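Side-chain contact in ribonuclease J (Methanolobus psychrophilus R15, PDB 5HAB), which probably hydrolyses RNA as an archaeal exoribonuclease of the beta-CASP family, built on a metallo-beta-lactamase fold: residues 127-130 with 131-135. The protein carries 1 engineered substitution. Sequence-based numbering, arbitrary orientation.
Sequences TPYT and TALIK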
# COMPACT_ATOMS: atom_id res chain seq x y z
N THR B 127 39.39 6.03 -4.82
CA THR B 127 39.52 7.38 -5.34
C THR B 127 40.01 8.32 -4.23
O THR B 127 39.81 8.02 -3.05
CB THR B 127 38.18 7.90 -5.90
OG1 THR B 127 37.20 7.90 -4.85
CG2 THR B 127 37.72 7.03 -7.05
N PRO B 128 40.64 9.44 -4.61
CA PRO B 128 41.16 10.43 -3.65
C PRO B 128 40.22 10.76 -2.50
O PRO B 128 40.62 10.66 -1.34
CB PRO B 128 41.40 11.65 -4.53
CG PRO B 128 41.81 11.07 -5.84
CD PRO B 128 41.01 9.79 -5.99
N TYR B 129 38.98 11.15 -2.82
CA TYR B 129 38.02 11.48 -1.77
C TYR B 129 37.73 10.27 -0.89
O TYR B 129 37.75 10.35 0.35
CB TYR B 129 36.72 12.02 -2.39
CG TYR B 129 35.72 12.50 -1.37
CD1 TYR B 129 36.02 13.59 -0.54
CD2 TYR B 129 34.49 11.88 -1.22
CE1 TYR B 129 35.11 14.03 0.40
CE2 TYR B 129 33.58 12.33 -0.28
CZ TYR B 129 33.89 13.40 0.52
OH TYR B 129 32.98 13.84 1.46
N THR B 130 37.47 9.14 -1.54
CA THR B 130 37.23 7.88 -0.84
C THR B 130 38.40 7.51 0.05
O THR B 130 38.22 7.14 1.21
CB THR B 130 36.97 6.73 -1.81
OG1 THR B 130 36.01 7.12 -2.80
CG2 THR B 130 36.47 5.51 -1.06
N THR B 131 39.61 7.61 -0.50
CA THR B 131 40.82 7.30 0.26
C THR B 131 40.91 8.18 1.49
O THR B 131 41.23 7.71 2.57
CB THR B 131 42.10 7.48 -0.57
OG1 THR B 131 42.19 8.84 -1.01
CG2 THR B 131 42.13 6.54 -1.77
N ALA B 132 40.61 9.47 1.32
CA ALA B 132 40.63 10.40 2.44
C ALA B 132 39.65 9.96 3.52
O ALA B 132 39.98 9.98 4.71
CB ALA B 132 40.32 11.81 1.97
N LEU B 133 38.44 9.58 3.13
CA LEU B 133 37.43 9.18 4.11
C LEU B 133 37.82 7.89 4.84
O LEU B 133 37.58 7.74 6.05
CB LEU B 133 36.07 8.99 3.45
CG LEU B 133 35.42 10.26 2.90
CD1 LEU B 133 34.31 9.89 1.94
CD2 LEU B 133 34.91 11.14 4.03
N ILE B 134 38.40 6.96 4.09
CA ILE B 134 38.87 5.71 4.68
C ILE B 134 39.99 6.00 5.67
O ILE B 134 39.99 5.47 6.78
CB ILE B 134 39.32 4.70 3.61
CG1 ILE B 134 38.14 4.26 2.74
CG2 ILE B 134 39.94 3.49 4.27
CD1 ILE B 134 38.56 3.38 1.57
N LYS B 135 40.95 6.85 5.28
CA LYS B 135 42.02 7.21 6.21
C LYS B 135 41.49 7.86 7.48
O LYS B 135 41.85 7.46 8.59
CB LYS B 135 43.05 8.15 5.57
CG LYS B 135 43.89 7.53 4.49
CD LYS B 135 44.92 8.52 3.98
CE LYS B 135 45.65 7.97 2.77
NZ LYS B 135 46.59 8.96 2.19
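T131 meets the start of its own helix through both backbone and side chain. Its N donates to T127 O at 2.6 Å, almost head-on to the carbonyl, which makes T127, the N-cap residue, the acceptor of the first i to i+4 bond. The hydroxyl turns back to P128 O: with chi1 at 59°, OG1 sits between the backbone N and the carbonyl carbon and donates to that oxygen, although the modelled 2.4 Å is too short to be taken literally. CG2 lies beside T127 O, and the T131 side chain also touches A126 of strand 124-126 and I150 and A152 of strand 150-152.

A132 N gives P128 O a donor at 2.9 Å, coming in tilted 24° from the carbonyl plane, so the P128 oxygen apparently takes both a main-chain NH and, less certainly, the T131 hydroxyl. The A132 methyl rests near Y129 O and also against T301 of helix 293-304. This is the opening of helix 128-138, the crossover of a beta-alpha-beta unit between parallel strands 124-126 and 150-152 in the metallo-beta-lactamase domain, and helix 293-304 lies against its Y129 and L133 side.

L133 N bonds Y129 O at 3.0 Å, while its side chain meets the tyrosine ring. L133 CD1 touches Y129 CE2 at 3.4 Å, and L133 CG stands 4.2 Å above one face of the Y129 ring, displaced toward the rim. The ring is brought there by a chi1 of -175°, which puts Y129 CG anti to the backbone N, beside the carbonyl carbon; the phenol then extends to Y298, whose carbonyl oxygen is hydrogen-bonded to OH.

I134 N donates to T130 O at 2.9 Å. The two branched side chains run alongside each other in the same direction, I134 CD1 lying 4.0 Å from T130 CG2, and the isoleucine continues onto I124 and I150 of the flanking strands.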